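Local structure of structural polyprotein, VP1 (Israeli acute paralysis virus, 5CDD) at residues A[65-70]-A[180-185]; A[94-99]-A[166-171]; A[51-56]-A[61-66]; A[112-117]-A[144-149]. The protein probably serves as a structural component of the virus capsid, being one jelly-roll shell protein derived from a longer structural polyprotein. All coordinates share one frame; numbering follows the deposited sequence.

Interaction 1: A[65-70]-A[180-185]; sequences DLTNTT and VARAGN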
# COMPACT_ATOMS: atom_id res chain seq x y z
N ASP A 65 13.02 39.21 29.92
CA ASP A 65 14.04 40.25 30.01
C ASP A 65 14.32 40.80 28.62
O ASP A 65 14.70 41.96 28.45
CB ASP A 65 15.33 39.70 30.61
CG ASP A 65 15.16 39.27 32.06
OD1 ASP A 65 14.17 39.68 32.70
OD2 ASP A 65 16.03 38.51 32.56
N LEU A 66 14.14 39.94 27.62
CA LEU A 66 14.35 40.31 26.22
C LEU A 66 13.00 40.61 25.58
O LEU A 66 12.85 41.56 24.83
CB LEU A 66 15.02 39.16 25.48
CG LEU A 66 15.07 39.26 23.95
CD1 LEU A 66 15.95 40.44 23.55
CD2 LEU A 66 15.62 37.98 23.36
N THR A 67 12.03 39.76 25.91
CA THR A 67 10.67 39.86 25.39
C THR A 67 9.94 41.16 25.71
O THR A 67 9.30 41.74 24.84
CB THR A 67 9.84 38.65 25.88
OG1 THR A 67 9.91 37.61 24.91
CG2 THR A 67 8.39 39.04 26.14
N ASN A 68 10.02 41.61 26.96
CA ASN A 68 9.35 42.85 27.35
C ASN A 68 9.72 44.00 26.42
O ASN A 68 8.87 44.80 26.04
CB ASN A 68 9.68 43.22 28.79
CG ASN A 68 9.13 42.22 29.79
OD1 ASN A 68 8.00 41.76 29.66
ND2 ASN A 68 9.92 41.91 30.81
N THR A 69 11.00 44.07 26.06
CA THR A 69 11.48 45.13 25.19
C THR A 69 11.02 44.93 23.74
O THR A 69 10.36 45.79 23.17
CB THR A 69 13.02 45.19 25.20
OG1 THR A 69 13.48 45.37 26.55
CG2 THR A 69 13.51 46.35 24.35
N THR A 70 11.37 43.78 23.17
CA THR A 70 11.00 43.48 21.79
C THR A 70 9.50 43.52 21.51
O THR A 70 9.08 43.79 20.39
CB THR A 70 11.56 42.11 21.35
OG1 THR A 70 10.91 41.07 22.08
CG2 THR A 70 13.06 42.04 21.60
N VAL A 180 18.32 35.83 18.11
CA VAL A 180 17.06 35.28 18.58
C VAL A 180 15.91 35.54 17.62
O VAL A 180 15.66 36.67 17.21
CB VAL A 180 16.69 35.85 19.97
CG1 VAL A 180 15.45 35.16 20.51
CG2 VAL A 180 17.86 35.67 20.93
N ALA A 181 15.21 34.47 17.26
CA ALA A 181 14.06 34.55 16.36
C ALA A 181 12.90 33.83 17.03
O ALA A 181 13.09 32.77 17.62
CB ALA A 181 14.39 33.89 15.03
N ARG A 182 11.71 34.40 16.96
CA ARG A 182 10.55 33.78 17.58
C ARG A 182 9.33 33.70 16.68
O ARG A 182 9.32 34.21 15.56
CB ARG A 182 10.16 34.53 18.86
CG ARG A 182 9.64 35.94 18.60
CD ARG A 182 9.10 36.56 19.87
NE ARG A 182 8.65 37.93 19.64
CZ ARG A 182 8.11 38.71 20.57
NH1 ARG A 182 7.95 38.25 21.81
NH2 ARG A 182 7.74 39.95 20.27
N ALA A 183 8.30 33.05 17.20
CA ALA A 183 7.03 32.86 16.51
C ALA A 183 6.11 32.18 17.52
O ALA A 183 6.56 31.78 18.59
CB ALA A 183 7.21 31.98 15.28
N GLY A 184 4.84 32.04 17.18
CA GLY A 184 3.92 31.38 18.09
C GLY A 184 3.86 29.91 17.74
O GLY A 184 4.29 29.53 16.65
N ASN A 185 3.37 29.07 18.64
CA ASN A 185 3.27 27.65 18.34
C ASN A 185 2.07 27.50 17.40
O ASN A 185 1.50 28.50 16.97
CB ASN A 185 3.11 26.82 19.62
CG ASN A 185 1.76 26.97 20.26
OD1 ASN A 185 1.06 27.96 20.05
ND2 ASN A 185 1.38 25.98 21.07
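Thr70 OG1 sits over one face of the Arg182 guanidinium while its hydroxyl bonds within its own helix, to Thr67 O across 3.3 Å and, weakly, to Leu66 O. The bond to Thr67 reaches the carbonyl from the side, with a C=O...donor angle of 104° and the donor tilted from the carbonyl plane. Turning OG1 between the backbone N and the carbonyl carbon (chi1 67°) makes this backward reach possible. Toward the arginine the same oxygen makes a looser contact, with 3.8 Å between Thr70 OG1 and Arg182 NH2, beyond hydrogen-bonding range. Thr67 adds a second hydroxyl, its OG1 lying obliquely 3.7 Å from Arg182 NH1, where the two side chains cross at about a right angle. The charge itself is answered by carboxylates beyond the two segments, Asp76 at NE and Asp71 at NH2, so the threonines pack around a guanidinium that salt bridges already fix. From the strand, the arginine spans the distance with a chain extended from CG to NE. Beside it, Leu66 and Val180 meet tip to tip, Leu66 CD2 lying 4.0 Å from Val180 CG1 and equally near the other methyl. Helix 65-70 crosses strand 180-184 at 71° with axes 11.7 Å apart, packing helix 64-73 against a jelly-roll sheet in which strand 176-184 lies between strands 47-55 and 87-98.

Interaction 2: A[94-99]-A[166-171]; sequences YKFFNT and SSLMYF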
# COMPACT_ATOMS: atom_id res chain seq x y z
N TYR A 94 10.78 29.61 20.10
CA TYR A 94 12.00 30.41 20.02
C TYR A 94 13.14 29.63 19.39
O TYR A 94 13.23 28.41 19.55
CB TYR A 94 12.44 30.87 21.42
CG TYR A 94 11.44 31.70 22.18
CD1 TYR A 94 10.44 31.10 22.94
CD2 TYR A 94 11.49 33.09 22.14
CE1 TYR A 94 9.52 31.87 23.65
CE2 TYR A 94 10.58 33.87 22.84
CZ TYR A 94 9.59 33.26 23.60
OH TYR A 94 8.69 34.03 24.30
N LYS A 95 14.01 30.33 18.68
CA LYS A 95 15.17 29.72 18.06
C LYS A 95 16.37 30.60 18.36
O LYS A 95 16.36 31.80 18.07
CB LYS A 95 15.00 29.59 16.54
CG LYS A 95 13.87 28.67 16.12
CD LYS A 95 14.01 28.27 14.65
CE LYS A 95 12.75 27.57 14.16
NZ LYS A 95 12.34 26.44 15.04
N PHE A 96 17.40 30.02 18.96
CA PHE A 96 18.60 30.77 19.30
C PHE A 96 19.76 30.30 18.44
O PHE A 96 20.26 29.19 18.61
CB PHE A 96 18.94 30.59 20.78
CG PHE A 96 17.80 30.90 21.71
CD1 PHE A 96 16.81 29.96 21.95
CD2 PHE A 96 17.71 32.14 22.33
CE1 PHE A 96 15.74 30.24 22.80
CE2 PHE A 96 16.65 32.44 23.19
CZ PHE A 96 15.65 31.48 23.42
N PHE A 97 20.18 31.15 17.51
CA PHE A 97 21.30 30.82 16.63
C PHE A 97 22.59 31.31 17.29
O PHE A 97 22.86 32.51 17.33
CB PHE A 97 21.13 31.49 15.27
CG PHE A 97 19.86 31.12 14.57
CD1 PHE A 97 18.65 31.69 14.95
CD2 PHE A 97 19.86 30.21 13.52
CE1 PHE A 97 17.46 31.36 14.30
CE2 PHE A 97 18.68 29.86 12.86
CZ PHE A 97 17.48 30.44 13.25
N ASN A 98 23.36 30.37 17.81
CA ASN A 98 24.62 30.69 18.48
C ASN A 98 25.60 31.43 17.58
O ASN A 98 25.78 31.09 16.42
CB ASN A 98 25.26 29.39 18.98
CG ASN A 98 26.64 29.62 19.55
OD1 ASN A 98 26.80 30.31 20.56
ND2 ASN A 98 27.65 29.04 18.91
N THR A 99 26.24 32.46 18.14
CA THR A 99 27.23 33.24 17.41
C THR A 99 28.44 33.43 18.32
O THR A 99 29.33 34.24 18.04
CB THR A 99 26.69 34.64 17.01
OG1 THR A 99 26.43 35.42 18.19
CG2 THR A 99 25.40 34.49 16.21
N SER A 166 2.59 30.15 31.48
CA SER A 166 4.00 29.76 31.44
C SER A 166 4.86 30.60 30.50
O SER A 166 4.36 31.21 29.56
CB SER A 166 4.10 28.28 31.05
OG SER A 166 3.37 28.03 29.86
N SER A 167 6.15 30.62 30.79
CA SER A 167 7.11 31.37 30.00
C SER A 167 8.40 30.55 29.89
O SER A 167 8.50 29.47 30.46
CB SER A 167 7.39 32.72 30.66
OG SER A 167 8.33 33.48 29.91
N LEU A 168 9.37 31.07 29.15
CA LEU A 168 10.64 30.37 28.97
C LEU A 168 11.77 30.96 29.82
O LEU A 168 11.79 32.15 30.11
CB LEU A 168 11.05 30.40 27.50
CG LEU A 168 12.33 29.65 27.13
CD1 LEU A 168 12.03 28.16 27.12
CD2 LEU A 168 12.82 30.10 25.77
N MET A 169 12.70 30.10 30.22
CA MET A 169 13.86 30.52 30.99
C MET A 169 15.10 29.96 30.30
O MET A 169 15.21 28.76 30.09
CB MET A 169 13.77 30.00 32.43
CG MET A 169 14.95 30.44 33.28
SD MET A 169 14.71 30.12 35.02
CE MET A 169 15.15 28.37 35.11
N TYR A 170 16.02 30.85 29.97
CA TYR A 170 17.25 30.48 29.27
C TYR A 170 18.43 30.26 30.20
O TYR A 170 18.52 30.86 31.26
CB TYR A 170 17.58 31.59 28.27
CG TYR A 170 18.46 31.15 27.13
CD1 TYR A 170 17.97 30.30 26.14
CD2 TYR A 170 19.77 31.61 27.02
CE1 TYR A 170 18.77 29.92 25.07
CE2 TYR A 170 20.58 31.23 25.96
CZ TYR A 170 20.07 30.38 24.98
OH TYR A 170 20.86 30.00 23.92
N PHE A 171 19.36 29.40 29.78
CA PHE A 171 20.54 29.12 30.58
C PHE A 171 21.68 28.51 29.77
O PHE A 171 21.46 27.73 28.86
CB PHE A 171 20.21 28.17 31.73
CG PHE A 171 21.40 27.83 32.59
CD1 PHE A 171 21.83 28.71 33.58
CD2 PHE A 171 22.12 26.67 32.37
CE1 PHE A 171 22.97 28.44 34.33
CE2 PHE A 171 23.27 26.39 33.11
CZ PHE A 171 23.69 27.28 34.09
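Phe96 and Tyr170 overlap from opposing strands, pointing opposite ways, and their first torsions help to set where they meet. Phe96 carries its ring anti to the carbonyl carbon (chi1 -53°), whereas Tyr170 swings CG roughly anti to the backbone N (chi1 -157°), bringing one corner of the phenol over its partner. That corner is CE1, which lies above the centre of the Phe96 ring and 3.6 Å from Phe96 CG, with all six ring carbons at similar range. The two rings meet obliquely, their planes inclined by 32° and their centroids 4.3 Å apart. Farther along the phenol, Tyr170 OH passes 3.7 Å from Phe96 CB. Leu168 fills the next position with a single methyl: CD2 approaches the edge of the Phe96 ring, close to its plane, at 3.9 Å from Phe96 CZ. The same methyl touches the Tyr94 ring obliquely, with 3.8 Å between Leu168 CD2 and Tyr94 CD1. No hydrogen bond crosses here; side chains alone join backbones whose axes stay 11.0 Å apart and run nearly parallel, as in the two facing sheets of a viral jelly roll. Strand 87-98 is flanked in one sheet by strands 140-145 and 176-184, while strand 166-172 lies in the other between strands 61-62 and 110-116.

Interaction 3: A[51-56]-A[61-66]; sequences DNWILQ and TPITDL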
# COMPACT_ATOMS: atom_id res chain seq x y z
N ASP A 51 19.51 40.60 16.66
CA ASP A 51 20.61 39.95 15.97
C ASP A 51 21.76 39.69 16.93
O ASP A 51 22.80 39.18 16.53
CB ASP A 51 21.10 40.83 14.81
CG ASP A 51 20.03 41.07 13.76
OD1 ASP A 51 19.65 40.10 13.06
OD2 ASP A 51 19.56 42.22 13.63
N ASN A 52 21.56 40.03 18.20
CA ASN A 52 22.61 39.81 19.18
C ASN A 52 22.12 39.90 20.62
O ASN A 52 21.90 40.99 21.15
CB ASN A 52 23.74 40.82 18.97
CG ASN A 52 25.03 40.38 19.62
OD1 ASN A 52 25.57 39.32 19.29
ND2 ASN A 52 25.54 41.19 20.54
N TRP A 53 21.96 38.75 21.26
CA TRP A 53 21.50 38.71 22.64
C TRP A 53 22.67 38.27 23.52
O TRP A 53 23.05 37.10 23.53
CB TRP A 53 20.33 37.74 22.79
CG TRP A 53 19.63 37.85 24.11
CD1 TRP A 53 19.39 38.99 24.82
CD2 TRP A 53 19.03 36.78 24.86
NE1 TRP A 53 18.67 38.70 25.95
CE2 TRP A 53 18.44 37.35 26.00
CE3 TRP A 53 18.94 35.39 24.66
CZ2 TRP A 53 17.76 36.59 26.96
CZ3 TRP A 53 18.26 34.63 25.61
CH2 TRP A 53 17.68 35.23 26.75
N ILE A 54 23.24 39.23 24.24
CA ILE A 54 24.38 38.96 25.11
C ILE A 54 23.97 38.48 26.49
O ILE A 54 23.11 39.08 27.14
CB ILE A 54 25.26 40.21 25.24
CG1 ILE A 54 25.63 40.73 23.85
CG2 ILE A 54 26.52 39.89 26.03
CD1 ILE A 54 26.35 42.05 23.85
N LEU A 55 24.59 37.39 26.93
CA LEU A 55 24.31 36.80 28.23
C LEU A 55 25.59 36.32 28.89
O LEU A 55 26.56 35.99 28.22
CB LEU A 55 23.35 35.62 28.10
CG LEU A 55 21.93 35.92 27.61
CD1 LEU A 55 21.14 34.63 27.56
CD2 LEU A 55 21.26 36.92 28.54
N GLN A 56 25.58 36.27 30.22
CA GLN A 56 26.73 35.82 30.98
C GLN A 56 26.60 34.34 31.30
O GLN A 56 25.54 33.74 31.11
CB GLN A 56 26.86 36.62 32.27
CG GLN A 56 27.06 38.11 32.05
CD GLN A 56 27.04 38.89 33.35
OE1 GLN A 56 26.02 38.91 34.05
NE2 GLN A 56 28.15 39.53 33.68
N THR A 61 18.30 33.05 32.84
CA THR A 61 17.66 34.25 32.31
C THR A 61 16.27 34.06 31.70
O THR A 61 16.11 33.35 30.70
CB THR A 61 18.55 34.90 31.24
OG1 THR A 61 19.82 35.22 31.80
CG2 THR A 61 17.89 36.16 30.70
N PRO A 62 15.24 34.70 32.28
CA PRO A 62 13.89 34.58 31.75
C PRO A 62 13.86 35.41 30.47
O PRO A 62 14.39 36.53 30.44
CB PRO A 62 13.02 35.20 32.84
CG PRO A 62 13.86 35.08 34.08
CD PRO A 62 15.23 35.40 33.58
N ILE A 63 13.26 34.88 29.40
CA ILE A 63 13.24 35.63 28.15
C ILE A 63 12.39 36.89 28.20
O ILE A 63 12.43 37.70 27.27
CB ILE A 63 12.77 34.75 26.96
CG1 ILE A 63 11.73 33.72 27.42
CG2 ILE A 63 13.96 34.10 26.30
CD1 ILE A 63 10.37 34.31 27.73
N THR A 64 11.64 37.08 29.29
CA THR A 64 10.84 38.28 29.42
C THR A 64 11.79 39.47 29.48
O THR A 64 11.44 40.58 29.11
CB THR A 64 9.99 38.26 30.71
OG1 THR A 64 10.83 37.96 31.84
CG2 THR A 64 8.89 37.22 30.62
N ASP A 65 13.02 39.21 29.92
CA ASP A 65 14.04 40.25 30.01
C ASP A 65 14.32 40.80 28.62
O ASP A 65 14.70 41.96 28.45
CB ASP A 65 15.33 39.70 30.61
CG ASP A 65 15.16 39.27 32.06
OD1 ASP A 65 14.17 39.68 32.70
OD2 ASP A 65 16.03 38.51 32.56
N LEU A 66 14.14 39.94 27.62
CA LEU A 66 14.35 40.31 26.22
C LEU A 66 13.00 40.61 25.58
O LEU A 66 12.85 41.56 24.83
CB LEU A 66 15.02 39.16 25.48
CG LEU A 66 15.07 39.26 23.95
CD1 LEU A 66 15.95 40.44 23.55
CD2 LEU A 66 15.62 37.98 23.36
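Trp53 spreads its indole under Leu66 and extends as far as Thr61 and Ile63, giving a contact that can be read atom by atom. At the root, CB rests against a methyl of Val180 on the adjoining strand. CG stands anti to the backbone N (chi1 -168°), which sends the indole across to 61-66. Next in the ring, Trp53 CD1 lies 3.9 Å from Leu66 CD1. The five-membered ring receives the other leucine methyl in a CH-pi contact, Leu66 CD2 standing 3.9 Å from the Trp53 centroid and only 7° off the ring normal. Trp53 NE1 passes Leu66 CB at 3.7 Å. Beyond the ring fusion, Trp53 CZ2 meets Thr61 CG2 at 3.8 Å, and at the far end Trp53 CH2 touches Ile63 CG2 at 3.9 Å, both obliquely. The opposite face of the indole is occupied by Leu55 CD1, from the same strand, whose sister methyl CD2 lies 3.9 Å from Thr61 OG1. The hydroxyl itself is hydrogen-bonded to Thr59 O in the intervening loop. Trp53 therefore fills the core where the sheets of the jelly roll approach: strand 47-55 pairs with strand 176-184, strand 61-62 pairs with strand 166-172 of the facing sheet, and helix 64-73 follows in the chain.

Interaction 4: A[112-117]-A[144-149]; sequences SFLMPR and EVPFYS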
# COMPACT_ATOMS: atom_id res chain seq x y z
N SER A 112 17.08 25.07 28.50
CA SER A 112 15.90 25.92 28.54
C SER A 112 14.84 25.26 29.41
O SER A 112 14.62 24.05 29.32
CB SER A 112 15.36 26.17 27.12
OG SER A 112 15.07 24.95 26.46
N PHE A 113 14.21 26.05 30.27
CA PHE A 113 13.19 25.54 31.18
C PHE A 113 11.92 26.37 31.07
O PHE A 113 11.83 27.31 30.29
CB PHE A 113 13.69 25.63 32.63
CG PHE A 113 15.05 25.03 32.85
CD1 PHE A 113 15.19 23.69 33.18
CD2 PHE A 113 16.19 25.81 32.72
CE1 PHE A 113 16.45 23.13 33.39
CE2 PHE A 113 17.46 25.27 32.93
CZ PHE A 113 17.59 23.93 33.26
N LEU A 114 10.93 26.00 31.89
CA LEU A 114 9.67 26.72 31.94
C LEU A 114 9.70 27.55 33.22
O LEU A 114 10.48 27.28 34.13
CB LEU A 114 8.48 25.76 32.00
CG LEU A 114 8.00 25.07 30.73
CD1 LEU A 114 6.83 24.16 31.08
CD2 LEU A 114 7.59 26.10 29.70
N MET A 115 8.84 28.56 33.27
CA MET A 115 8.75 29.40 34.45
C MET A 115 7.59 30.35 34.28
O MET A 115 7.36 30.89 33.20
CB MET A 115 10.06 30.17 34.67
CG MET A 115 10.31 31.29 33.69
SD MET A 115 10.40 32.82 34.62
CE MET A 115 11.98 32.61 35.46
N PRO A 116 6.81 30.56 35.36
CA PRO A 116 5.65 31.45 35.33
C PRO A 116 6.01 32.80 34.76
O PRO A 116 7.02 33.40 35.13
CB PRO A 116 5.26 31.52 36.80
CG PRO A 116 5.62 30.16 37.31
CD PRO A 116 6.98 29.96 36.69
N ARG A 117 5.19 33.29 33.85
CA ARG A 117 5.43 34.58 33.21
C ARG A 117 5.64 35.68 34.24
O ARG A 117 4.86 35.82 35.18
CB ARG A 117 4.28 34.93 32.29
CG ARG A 117 4.50 36.18 31.45
CD ARG A 117 3.47 36.27 30.35
NE ARG A 117 3.60 35.16 29.41
CZ ARG A 117 4.66 34.98 28.63
NH1 ARG A 117 5.68 35.84 28.68
NH2 ARG A 117 4.71 33.95 27.80
N GLU A 144 9.85 25.05 22.39
CA GLU A 144 8.48 25.54 22.38
C GLU A 144 7.88 25.59 23.79
O GLU A 144 8.09 24.69 24.59
CB GLU A 144 7.60 24.64 21.51
CG GLU A 144 6.18 25.14 21.34
CD GLU A 144 5.29 24.12 20.67
OE1 GLU A 144 5.73 23.51 19.68
OE2 GLU A 144 4.14 23.95 21.13
N VAL A 145 7.14 26.66 24.06
CA VAL A 145 6.50 26.84 25.36
C VAL A 145 5.00 26.63 25.22
O VAL A 145 4.31 27.41 24.56
CB VAL A 145 6.75 28.26 25.90
CG1 VAL A 145 6.05 28.45 27.23
CG2 VAL A 145 8.24 28.50 26.04
N PRO A 146 4.47 25.55 25.82
CA PRO A 146 3.04 25.26 25.74
C PRO A 146 2.24 26.37 26.41
O PRO A 146 2.80 27.20 27.12
CB PRO A 146 2.91 23.94 26.50
CG PRO A 146 4.25 23.31 26.33
CD PRO A 146 5.18 24.48 26.54
N PHE A 147 0.93 26.38 26.18
CA PHE A 147 0.09 27.39 26.81
C PHE A 147 -0.54 26.83 28.07
O PHE A 147 -1.67 26.33 28.05
CB PHE A 147 -1.01 27.87 25.86
CG PHE A 147 -1.83 29.02 26.40
CD1 PHE A 147 -1.22 30.23 26.72
CD2 PHE A 147 -3.20 28.89 26.60
CE1 PHE A 147 -1.98 31.30 27.21
CE2 PHE A 147 -3.96 29.95 27.09
CZ PHE A 147 -3.34 31.16 27.40
N TYR A 148 0.21 26.87 29.17
CA TYR A 148 -0.28 26.41 30.46
C TYR A 148 -0.77 27.69 31.12
O TYR A 148 0.03 28.48 31.62
CB TYR A 148 0.86 25.80 31.28
CG TYR A 148 1.43 24.50 30.73
CD1 TYR A 148 0.60 23.40 30.50
CD2 TYR A 148 2.80 24.36 30.51
CE1 TYR A 148 1.13 22.18 30.07
CE2 TYR A 148 3.33 23.14 30.08
CZ TYR A 148 2.50 22.06 29.87
OH TYR A 148 3.03 20.85 29.48
N SER A 149 -2.08 27.89 31.13
CA SER A 149 -2.64 29.11 31.70
C SER A 149 -3.83 28.92 32.63
O SER A 149 -4.57 27.94 32.52
CB SER A 149 -3.04 30.05 30.55
OG SER A 149 -3.69 31.21 31.03
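The Tyr148 ring turns its edge to Leu114, whose CD1 lies near the ring plane 3.8 Å from Tyr148 CE2, while one face of the ring is taken by Pro146 CB, set toward the rim. The setting is the jelly-roll beta sandwich of picorna-like capsid proteins: Leu114 belongs to strand 110-116 of one sheet, and the second segment leaves strand 140-145 of the other sheet to become a loop. Tyr148 crosses Leu114 at about a right angle. Its phenol hydroxyl is hydrogen-bonded to Glu34 of another copy of this protein. Leu114 is the residue around which the contact is built, because it forks between two kinds of partner. Its first torsion (chi1 -78°) carries CG toward the second segment, and the second (chi2 179°) then parts the methyls, CD1 to the tyrosine edge and CD2 to the end of the strand, where Leu114 CD2 lies 3.7 Å from Val145 CG1. The leucine and the valine pass antiparallel, touching through one methyl each. All four touching residues are buried, and no hydrogen bond links the segments. The surroundings include other polypeptides of the assembly: Leu114 O accepts a hydrogen bond from Lys273 of a neighbouring chain, and Glu144 joins a parallel strand of another. Within the loop, Tyr148 N makes a weak backbone bond to Pro146 O at 3.3 Å. The proline also shares the leucine, more loosely, through Pro146 CD at 4.3 Å from Leu114 CD2.

Followed from the N terminus, interaction 3 closes first, bringing 61-66 back to 51-56 over a turn of four residues. Interaction 1 begins before that segment ends, sharing Asp65 and Leu66, and remains open until 180-185. Inside its long loop, interaction 2 opens at 94-99; interaction 4 then opens at 112-117 and closes at 144-149, before interaction 2 closes at 166-171. Interactions 4, 2 and 1 are thus successively enclosing and do not cross. Interactions 2, 3 and 4 each tie the two facing sheets of the jelly roll, whereas interaction 1 seats helix 64-73 on one of them. Probable backbone bonds between Tyr170 and Thr61 and between Met169 and Phe113 connect neighbouring contacts.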